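Local coordinates for protein iota-carrageenase (Alteromonas sp. ATCC 43554, PDB 1KTW) that hydrolyses the beta-1,4 linkages of iota-carrageenan, a sulfated galactan of red algal cell walls, from within the chain and with inversion of anomeric configuration, at residues 212-217 with 238-243; 248-253 with 276-281; 263-268 with 353-358. All coordinates share one frame; numbering follows the deposited sequence.

Contact 1 of 3, residues 212-217 with 238-243; sequences GIALRM and DNIRCS. With DGS (3,6-anhydro-2-O-sulfo-alpha-D-galactopyranose), chain D.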
loop_
_atom_site.group_PDB
_atom_site.type_symbol
_atom_site.label_atom_id
_atom_site.label_comp_id
_atom_site.label_asym_id
_atom_site.label_seq_id
_atom_site.Cartn_x
_atom_site.Cartn_y
_atom_site.Cartn_z
ATOM N N GLY A 212 -8.307 -3.088 -3.802
ATOM C CA GLY A 212 -7.186 -2.156 -3.659
ATOM C C GLY A 212 -5.922 -2.525 -4.437
ATOM O O GLY A 212 -6.017 -3.032 -5.556
ATOM N N ILE A 213 -4.750 -2.288 -3.835
ATOM C CA ILE A 213 -3.447 -2.567 -4.476
ATOM C C ILE A 213 -2.532 -3.438 -3.588
ATOM O O ILE A 213 -2.371 -3.168 -2.397
ATOM C CB ILE A 213 -2.712 -1.224 -4.819
ATOM C CG1 ILE A 213 -3.554 -0.409 -5.822
ATOM C CG2 ILE A 213 -1.328 -1.498 -5.394
ATOM C CD1 ILE A 213 -2.971 0.964 -6.175
ATOM N N ALA A 214 -1.935 -4.485 -4.161
ATOM C CA ALA A 214 -1.062 -5.358 -3.375
ATOM C C ALA A 214 0.267 -4.675 -2.996
ATOM O O ALA A 214 0.607 -4.625 -1.810
ATOM C CB ALA A 214 -0.807 -6.660 -4.116
ATOM N N LEU A 215 1.020 -4.178 -3.980
ATOM C CA LEU A 215 2.284 -3.458 -3.710
ATOM C C LEU A 215 2.147 -2.015 -4.205
ATOM O O LEU A 215 2.401 -1.705 -5.389
ATOM C CB LEU A 215 3.477 -4.144 -4.407
ATOM C CG LEU A 215 4.880 -3.536 -4.166
ATOM C CD1 LEU A 215 5.183 -3.419 -2.667
ATOM C CD2 LEU A 215 5.933 -4.437 -4.845
ATOM N N ARG A 216 1.746 -1.138 -3.290
ATOM C CA ARG A 216 1.498 0.285 -3.575
ATOM C C ARG A 216 2.708 1.156 -3.226
ATOM O O ARG A 216 2.901 1.504 -2.075
ATOM C CB ARG A 216 0.247 0.738 -2.777
ATOM C CG ARG A 216 -0.202 2.206 -2.942
ATOM C CD ARG A 216 -1.292 2.586 -1.892
ATOM N NE ARG A 216 -2.600 1.968 -2.158
ATOM C CZ ARG A 216 -3.564 2.516 -2.904
ATOM N NH1 ARG A 216 -3.391 3.708 -3.476
ATOM N NH2 ARG A 216 -4.705 1.868 -3.076
ATOM N N MET A 217 3.526 1.493 -4.229
ATOM C CA MET A 217 4.711 2.325 -3.999
ATOM C C MET A 217 4.348 3.796 -4.244
ATOM O O MET A 217 4.806 4.445 -5.197
ATOM C CB MET A 217 5.878 1.829 -4.885
ATOM C CG MET A 217 6.377 0.409 -4.451
ATOM S SD MET A 217 7.484 -0.518 -5.598
ATOM C CE MET A 217 6.307 -0.978 -6.923
ATOM N N ASP A 238 8.741 -10.031 -6.569
ATOM C CA ASP A 238 8.436 -11.201 -7.424
ATOM C C ASP A 238 7.114 -11.871 -7.020
ATOM O O ASP A 238 6.836 -12.029 -5.836
ATOM C CB ASP A 238 9.567 -12.248 -7.319
ATOM C CG ASP A 238 9.291 -13.516 -8.144
ATOM O OD1 ASP A 238 9.211 -13.431 -9.390
ATOM O OD2 ASP A 238 9.162 -14.595 -7.545
ATOM N N ASN A 239 6.323 -12.264 -8.019
ATOM C CA ASN A 239 5.033 -12.936 -7.809
ATOM C C ASN A 239 4.080 -12.089 -6.971
ATOM O O ASN A 239 3.771 -12.422 -5.814
ATOM C CB ASN A 239 5.241 -14.315 -7.154
ATOM C CG ASN A 239 3.975 -15.188 -7.204
ATOM O OD1 ASN A 239 3.114 -14.994 -8.064
ATOM N ND2 ASN A 239 3.875 -16.161 -6.294
ATOM N N ILE A 240 3.621 -10.993 -7.570
ATOM C CA ILE A 240 2.695 -10.052 -6.935
ATOM C C ILE A 240 1.361 -10.202 -7.708
ATOM O O ILE A 240 1.340 -10.123 -8.944
ATOM C CB ILE A 240 3.230 -8.590 -7.057
ATOM C CG1 ILE A 240 4.691 -8.517 -6.563
ATOM C CG2 ILE A 240 2.364 -7.630 -6.230
ATOM C CD1 ILE A 240 4.909 -8.947 -5.072
ATOM N N ARG A 241 0.261 -10.406 -6.982
ATOM C CA ARG A 241 -1.053 -10.638 -7.610
ATOM C C ARG A 241 -2.196 -9.773 -7.066
ATOM O O ARG A 241 -2.171 -9.377 -5.892
ATOM C CB ARG A 241 -1.429 -12.117 -7.440
ATOM C CG ARG A 241 -0.288 -13.084 -7.781
ATOM C CD ARG A 241 -0.680 -14.574 -7.675
ATOM N NE ARG A 241 -0.942 -15.049 -6.310
ATOM C CZ ARG A 241 -0.069 -15.016 -5.300
ATOM N NH1 ARG A 241 1.150 -14.522 -5.468
ATOM N NH2 ARG A 241 -0.414 -15.493 -4.110
ATOM N N CYS A 242 -3.196 -9.518 -7.926
ATOM C CA CYS A 242 -4.399 -8.712 -7.615
ATOM C C CYS A 242 -5.659 -9.478 -8.086
ATOM O O CYS A 242 -5.615 -10.194 -9.092
ATOM C CB CYS A 242 -4.376 -7.345 -8.370
ATOM S SG CYS A 242 -5.962 -6.384 -8.301
ATOM N N SER A 243 -6.765 -9.344 -7.356
ATOM C CA SER A 243 -8.041 -9.950 -7.781
ATOM C C SER A 243 -9.136 -8.976 -7.353
ATOM O O SER A 243 -9.109 -8.465 -6.229
ATOM C CB SER A 243 -8.261 -11.354 -7.161
ATOM O OG SER A 243 -8.401 -11.292 -5.751
HETATM C C1 DGS D . -6.564 9.473 -5.763
HETATM C C2 DGS D . -5.978 8.054 -5.785
HETATM C C3 DGS D . -4.664 8.030 -4.985
HETATM C C4 DGS D . -4.922 8.460 -3.560
HETATM C C5 DGS D . -5.180 9.932 -3.788
HETATM C C6 DGS D . -4.054 10.257 -4.790
HETATM O O2 DGS D . -7.010 7.110 -5.400
HETATM O O3 DGS D . -3.818 9.052 -5.559
HETATM O O4 DGS D . -3.732 8.274 -2.800
HETATM O O5 DGS D . -6.476 10.062 -4.446
HETATM O O7 DGS D . -7.905 4.798 -5.022
HETATM O O8 DGS D . -5.469 5.211 -4.741
HETATM O O9 DGS D . -6.389 5.206 -6.861
HETATM S S DGS D . -6.718 5.543 -5.460
#
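Ile240 reaches across to Ala214 and Leu215 with its CG2 branch, and this methyl carries the apolar part of the contact. The CB of Ala214 lies 3.9 Å from Ile240 CG2, and the CB of Leu215 approaches the same Ile240 CG2 at 4.1 Å, so one branch is shared by two neighbouring residues at the corner of the chain. The first torsion of Ile240 explains this: CG2 stands anti to the backbone N while CG1 sits beside that N (chi1 -51°), which turns the shorter branch toward residues 212-217. Alanine suits the corner because its lone methyl fits close to the strand backbone, with Ala214 CB 3.5 Å from the carbonyl O of Arg241. Leu215 offers its CB to the isoleucine, and its side chain also packs on Phe204 and Ile194. Gly212, whose positive phi favours glycine, brings its O to 4.3 Å from SG of Cys242, which is tied by a disulfide to Cys271.

Arg216, just past the corner, binds the sulfate of the bound sugar. Its chain bends at chi3 (-72°), and the guanidinium meets the sulfate of DGS edge-on: Arg216 NH1 donates to DGS O8 at 2.9 Å, nearly straight at 165°. CD1 of Ile213 lies over the centre of one face of the Arg216 guanidinium, 3.6 Å above its plane. NH1 also forms a salt bridge with Glu218, and NH2 bonds to the carbonyl of Tyr191. The chemistry is thus divided: small apolar groups join the corner to strand 231-243 inside the beta-helix, while a charged, bent arginine, steadied by these other partners, holds a sugar sulfate, consistent with recognition of sulfated carrageenan.

Contact 2 of 3, residues 248-253 with 276-281; sequences AVMFGP and RSDSGF. With DGS (3,6-anhydro-2-O-sulfo-alpha-D-galactopyranose), chain D.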
loop_
_atom_site.group_PDB
_atom_site.type_symbol
_atom_site.label_atom_id
_atom_site.label_comp_id
_atom_site.label_asym_id
_atom_site.label_seq_id
_atom_site.Cartn_x
_atom_site.Cartn_y
_atom_site.Cartn_z
ATOM N N ALA A 248 -2.088 -4.849 -9.284
ATOM C CA ALA A 248 -1.198 -5.656 -8.450
ATOM C C ALA A 248 0.000 -4.808 -8.027
ATOM O O ALA A 248 0.405 -4.841 -6.862
ATOM C CB ALA A 248 -0.714 -6.895 -9.220
ATOM N N VAL A 249 0.567 -4.061 -8.980
ATOM C CA VAL A 249 1.742 -3.205 -8.730
ATOM C C VAL A 249 1.495 -1.760 -9.189
ATOM O O VAL A 249 1.065 -1.525 -10.335
ATOM C CB VAL A 249 2.992 -3.756 -9.485
ATOM C CG1 VAL A 249 4.182 -2.795 -9.324
ATOM C CG2 VAL A 249 3.349 -5.145 -8.960
ATOM N N MET A 250 1.801 -0.794 -8.323
ATOM C CA MET A 250 1.582 0.619 -8.652
ATOM C C MET A 250 2.701 1.575 -8.221
ATOM O O MET A 250 3.215 1.478 -7.105
ATOM C CB MET A 250 0.252 1.084 -8.027
ATOM C CG MET A 250 -0.085 2.556 -8.232
ATOM S SD MET A 250 0.449 3.624 -6.852
ATOM C CE MET A 250 -0.767 4.948 -7.010
ATOM N N PHE A 251 3.061 2.497 -9.121
ATOM C CA PHE A 251 4.086 3.516 -8.856
ATOM C C PHE A 251 3.416 4.902 -8.831
ATOM O O PHE A 251 2.711 5.270 -9.776
ATOM C CB PHE A 251 5.178 3.496 -9.956
ATOM C CG PHE A 251 5.872 2.156 -10.124
ATOM C CD1 PHE A 251 5.359 1.182 -10.995
ATOM C CD2 PHE A 251 7.036 1.867 -9.412
ATOM C CE1 PHE A 251 6.001 -0.056 -11.152
ATOM C CE2 PHE A 251 7.688 0.636 -9.554
ATOM C CZ PHE A 251 7.168 -0.334 -10.428
ATOM N N GLY A 252 3.617 5.654 -7.747
ATOM C CA GLY A 252 3.046 6.993 -7.607
ATOM C C GLY A 252 3.959 7.811 -6.695
ATOM O O GLY A 252 3.758 7.841 -5.488
ATOM N N PRO A 253 4.947 8.528 -7.250
ATOM C CA PRO A 253 5.888 9.319 -6.446
ATOM C C PRO A 253 5.452 10.625 -5.790
ATOM O O PRO A 253 6.139 11.117 -4.887
ATOM C CB PRO A 253 7.041 9.539 -7.414
ATOM C CG PRO A 253 6.303 9.754 -8.716
ATOM C CD PRO A 253 5.237 8.667 -8.691
ATOM N N ARG A 276 0.198 -0.270 -12.867
ATOM C CA ARG A 276 -0.231 1.129 -12.995
ATOM C C ARG A 276 0.892 2.099 -12.582
ATOM O O ARG A 276 1.556 1.886 -11.563
ATOM C CB ARG A 276 -1.473 1.395 -12.120
ATOM C CG ARG A 276 -1.828 2.886 -11.928
ATOM C CD ARG A 276 -3.133 3.069 -11.096
ATOM N NE ARG A 276 -3.225 4.403 -10.490
ATOM C CZ ARG A 276 -4.144 4.776 -9.595
ATOM N NH1 ARG A 276 -5.091 3.926 -9.186
ATOM N NH2 ARG A 276 -4.089 5.996 -9.075
ATOM N N SER A 277 1.089 3.162 -13.361
ATOM C CA SER A 277 2.116 4.176 -13.072
ATOM C C SER A 277 1.505 5.576 -13.204
ATOM O O SER A 277 0.955 5.913 -14.253
ATOM C CB SER A 277 3.317 4.045 -14.036
ATOM O OG SER A 277 3.982 2.784 -13.898
ATOM N N ASP A 278 1.594 6.377 -12.139
ATOM C CA ASP A 278 1.042 7.740 -12.114
ATOM C C ASP A 278 2.164 8.779 -12.282
ATOM O O ASP A 278 3.333 8.528 -11.946
ATOM C CB ASP A 278 0.345 8.047 -10.767
ATOM C CG ASP A 278 -0.975 7.289 -10.557
ATOM O OD1 ASP A 278 -1.402 6.513 -11.429
ATOM O OD2 ASP A 278 -1.596 7.482 -9.489
ATOM N N SER A 279 1.818 9.951 -12.788
ATOM C CA SER A 279 2.819 11.012 -12.922
ATOM C C SER A 279 3.155 11.556 -11.526
ATOM O O SER A 279 2.394 11.376 -10.578
ATOM C CB SER A 279 2.262 12.164 -13.773
ATOM O OG SER A 279 3.069 13.328 -13.684
ATOM N N GLY A 280 4.309 12.198 -11.402
ATOM C CA GLY A 280 4.648 12.831 -10.146
ATOM C C GLY A 280 3.861 14.138 -10.200
ATOM O O GLY A 280 3.486 14.587 -11.291
ATOM N N PHE A 281 3.566 14.740 -9.056
ATOM C CA PHE A 281 2.831 16.000 -9.049
ATOM C C PHE A 281 2.952 16.743 -7.731
ATOM O O PHE A 281 3.361 16.177 -6.715
ATOM C CB PHE A 281 1.349 15.770 -9.391
ATOM C CG PHE A 281 0.696 14.687 -8.585
ATOM C CD1 PHE A 281 0.437 14.867 -7.231
ATOM C CD2 PHE A 281 0.330 13.486 -9.186
ATOM C CE1 PHE A 281 -0.181 13.864 -6.480
ATOM C CE2 PHE A 281 -0.291 12.468 -8.447
ATOM C CZ PHE A 281 -0.548 12.658 -7.089
HETATM C C1 DGS D . -6.564 9.473 -5.763
HETATM C C2 DGS D . -5.978 8.054 -5.785
HETATM C C3 DGS D . -4.664 8.030 -4.985
HETATM C C4 DGS D . -4.922 8.460 -3.560
HETATM C C5 DGS D . -5.180 9.932 -3.788
HETATM C C6 DGS D . -4.054 10.257 -4.790
HETATM O O2 DGS D . -7.010 7.110 -5.400
HETATM O O3 DGS D . -3.818 9.052 -5.559
HETATM O O4 DGS D . -3.732 8.274 -2.800
HETATM O O5 DGS D . -6.476 10.062 -4.446
HETATM O O7 DGS D . -7.905 4.798 -5.022
HETATM O O8 DGS D . -5.469 5.211 -4.741
HETATM O O9 DGS D . -6.389 5.206 -6.861
HETATM S S DGS D . -6.718 5.543 -5.460
#
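The CE methyl of Met250 rests over one face of the Arg276 guanidinium, 4.0 Å from Arg276 NH2. The edges of that guanidinium belong to anions. Along one, Arg276 grips Asp278 side-on with two nitrogens: Arg276 NE donates to Asp278 OD1 at 2.9 Å, and Arg276 NH2 reaches the syn lone pair of Asp278 OD2, also at 2.9 Å. Further round, the sulfate oxygen O9 of DGS lies in the plane and takes a bond from Arg276 NH1 at 3.0 Å, with a longer, more bent one (137°) from NH2. Being extended from CG to NE, the arginine chain carries its charge out to the sugar, and the aspartate pairing should limit the rotation of the group. Methionine fits beside it because the bend of Met250 at chi2 (-94°) folds its flexible chain so that CE meets both the guanidinium and Asp278 OD2. Were Arg276 replaced by an alanine, Asp278 would probably lose its cationic mate and the sulfate oxygen O9 two donors.

On the other sheet face, the Phe251 ring lies obliquely to the hydroxyl of Ser277, with Phe251 CD1 3.6 Å from Ser277 OG. The backbones run parallel, joined by bonds from Arg276 N to Val249 O, Phe251 N to Arg276 O and Asp278 N to Phe251 O, the last 2.8 Å long. Beyond them Pro253 places CG 3.8 Å from Gly280 CA, an approach that the missing side chain of glycine eases. In the parallel sheet, strand 250-252 sits between strands 216-218 and 275-277, with strand 407-409 next; Phe251 also packs on Met217 and Val261 and meets the Phe348 ring edge-to-face.

Contact 3 of 3, residues 263-268 with 353-358; sequences VTNVSS and VFDVTA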
loop_
_atom_site.group_PDB
_atom_site.type_symbol
_atom_site.label_atom_id
_atom_site.label_comp_id
_atom_site.label_asym_id
_atom_site.label_seq_id
_atom_site.Cartn_x
_atom_site.Cartn_y
_atom_site.Cartn_z
ATOM N N VAL A 263 10.766 -5.633 -10.846
ATOM C CA VAL A 263 9.628 -6.526 -10.558
ATOM C C VAL A 263 9.505 -7.658 -11.582
ATOM O O VAL A 263 9.637 -7.424 -12.791
ATOM C CB VAL A 263 8.293 -5.732 -10.557
ATOM C CG1 VAL A 263 7.115 -6.660 -10.185
ATOM C CG2 VAL A 263 8.387 -4.544 -9.581
ATOM N N THR A 264 9.265 -8.884 -11.106
ATOM C CA THR A 264 9.079 -10.042 -11.998
ATOM C C THR A 264 7.797 -10.828 -11.648
ATOM O O THR A 264 7.427 -10.927 -10.479
ATOM C CB THR A 264 10.289 -11.042 -11.932
ATOM O OG1 THR A 264 10.548 -11.407 -10.565
ATOM C CG2 THR A 264 11.560 -10.419 -12.561
ATOM N N ASN A 265 7.125 -11.371 -12.669
ATOM C CA ASN A 265 5.918 -12.183 -12.482
ATOM C C ASN A 265 4.726 -11.505 -11.802
ATOM O O ASN A 265 4.406 -11.792 -10.637
ATOM C CB ASN A 265 6.284 -13.472 -11.724
ATOM C CG ASN A 265 7.253 -14.337 -12.505
ATOM O OD1 ASN A 265 7.006 -14.649 -13.676
ATOM N ND2 ASN A 265 8.364 -14.724 -11.870
ATOM N N VAL A 266 4.063 -10.618 -12.542
ATOM C CA VAL A 266 2.885 -9.894 -12.035
ATOM C C VAL A 266 1.632 -10.483 -12.697
ATOM O O VAL A 266 1.639 -10.721 -13.901
ATOM C CB VAL A 266 2.948 -8.384 -12.404
ATOM C CG1 VAL A 266 1.823 -7.621 -11.725
ATOM C CG2 VAL A 266 4.276 -7.801 -12.000
ATOM N N SER A 267 0.565 -10.714 -11.923
ATOM C CA SER A 267 -0.678 -11.252 -12.494
ATOM C C SER A 267 -1.915 -10.649 -11.843
ATOM O O SER A 267 -1.854 -10.161 -10.706
ATOM C CB SER A 267 -0.733 -12.786 -12.365
ATOM O OG SER A 267 -0.745 -13.206 -11.010
ATOM N N SER A 268 -3.030 -10.656 -12.581
ATOM C CA SER A 268 -4.297 -10.132 -12.071
ATOM C C SER A 268 -5.516 -10.854 -12.674
ATOM O O SER A 268 -5.438 -11.424 -13.776
ATOM C CB SER A 268 -4.410 -8.617 -12.346
ATOM O OG SER A 268 -4.465 -8.297 -13.738
ATOM N N VAL A 353 9.758 -4.083 -15.337
ATOM C CA VAL A 353 8.770 -5.098 -14.939
ATOM C C VAL A 353 8.729 -6.224 -15.994
ATOM O O VAL A 353 8.389 -5.968 -17.160
ATOM C CB VAL A 353 7.338 -4.455 -14.823
ATOM C CG1 VAL A 353 6.327 -5.496 -14.348
ATOM C CG2 VAL A 353 7.364 -3.266 -13.863
ATOM N N PHE A 354 9.052 -7.456 -15.585
ATOM C CA PHE A 354 9.086 -8.610 -16.500
ATOM C C PHE A 354 8.003 -9.688 -16.271
ATOM O O PHE A 354 7.875 -10.217 -15.160
ATOM C CB PHE A 354 10.448 -9.336 -16.417
ATOM C CG PHE A 354 11.661 -8.446 -16.611
ATOM C CD1 PHE A 354 12.121 -7.623 -15.585
ATOM C CD2 PHE A 354 12.392 -8.501 -17.794
ATOM C CE1 PHE A 354 13.303 -6.866 -15.732
ATOM C CE2 PHE A 354 13.573 -7.749 -17.954
ATOM C CZ PHE A 354 14.030 -6.935 -16.919
ATOM N N ASP A 355 7.280 -10.046 -17.335
ATOM C CA ASP A 355 6.242 -11.084 -17.306
ATOM C C ASP A 355 4.965 -10.673 -16.577
ATOM O O ASP A 355 4.812 -10.925 -15.375
ATOM C CB ASP A 355 6.783 -12.381 -16.696
ATOM C CG ASP A 355 8.082 -12.846 -17.356
ATOM O OD1 ASP A 355 8.164 -12.835 -18.608
ATOM O OD2 ASP A 355 9.020 -13.224 -16.614
ATOM N N VAL A 356 4.054 -10.071 -17.339
ATOM C CA VAL A 356 2.764 -9.562 -16.855
ATOM C C VAL A 356 1.580 -10.308 -17.503
ATOM O O VAL A 356 1.517 -10.421 -18.736
ATOM C CB VAL A 356 2.655 -8.051 -17.189
ATOM C CG1 VAL A 356 1.329 -7.494 -16.722
ATOM C CG2 VAL A 356 3.821 -7.292 -16.541
ATOM N N THR A 357 0.651 -10.811 -16.686
ATOM C CA THR A 357 -0.521 -11.533 -17.202
ATOM C C THR A 357 -1.826 -11.003 -16.579
ATOM O O THR A 357 -2.004 -11.071 -15.362
ATOM C CB THR A 357 -0.421 -13.042 -16.896
ATOM O OG1 THR A 357 0.831 -13.543 -17.379
ATOM C CG2 THR A 357 -1.565 -13.811 -17.548
ATOM N N ALA A 358 -2.727 -10.486 -17.415
ATOM C CA ALA A 358 -4.005 -9.951 -16.943
ATOM C C ALA A 358 -5.205 -10.742 -17.478
ATOM O O ALA A 358 -5.375 -10.881 -18.699
ATOM C CB ALA A 358 -4.130 -8.465 -17.336
HETATM O O HOH W 1 7.842 -16.054 -15.468
HETATM O O HOH W 2 2.802 -13.097 -15.172
#
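Val266 and Val353 form the close-packed side of this parallel strand pair, their side chains crossing at about a right angle with Val266 CG2 3.9 Å from Val353 CG1. In both valines CG1 is anti to the backbone N, leaving CG2 beside that N; for Val266 (chi1 -173°) this turns CG2 toward Val353. Val263 and Val356 extend the same buried face, where beta-branched residues suit an extended backbone. At its end the side chains become small: Ser268 OG lies 3.6 Å from Ala358 CB, and both residues are buried. The opposite face has a buried ring of its own: Thr264 CG2 lies obliquely to Phe354, whose ring edge faces the carbonyl O of Val263 and which stacks on Phe424.

The rest of that side is wetter. Asn265 and Asp355 stand alongside each other, amide and carboxylate planes 22° apart, with Asn265 OD1 3.8 Å from Asp355 CB. Both have positive phi, a backbone form that asparagine and aspartate tolerate better than most residues. Their polar ends are held by flanking strands: Asn265 ND2 by Asp238, Asp355 OD1 by Asn425. A water bridges Val266 O, at 2.9 Å, and the hydroxyl of Thr357.

Five backbone bonds zip the strands, among them Asn265 N to Phe354 O at 2.8 Å and Val266 N to Asp355 O at 2.9 Å. The chemistry implies a division of labour: backbone bonds and buried valines join these two strands, while the polar pair ties each to its other neighbour.

How the contacts relate
Contacts 1 and 2 are buried and both reach the sulfate of the same bound sugar; contact 3 is only partly buried and lies on a face of the beta-helix remote from that ligand. Strand 231-243 of contact 1 is the neighbour of strand 261-269 of contact 3, and Asp238 OD1 probably bonds to both Thr264 and Asn265. Strands 216-218 and 250-252 are likewise neighbours in the parallel sheet that joins contacts 1 and 2. Inside, Ala248 and Val249 of contact 2 pack against Val266 of contact 3. Apolar methyls thus fill the interior, Arg216 and Arg276 the sugar side, and amides and carboxylates the outer face.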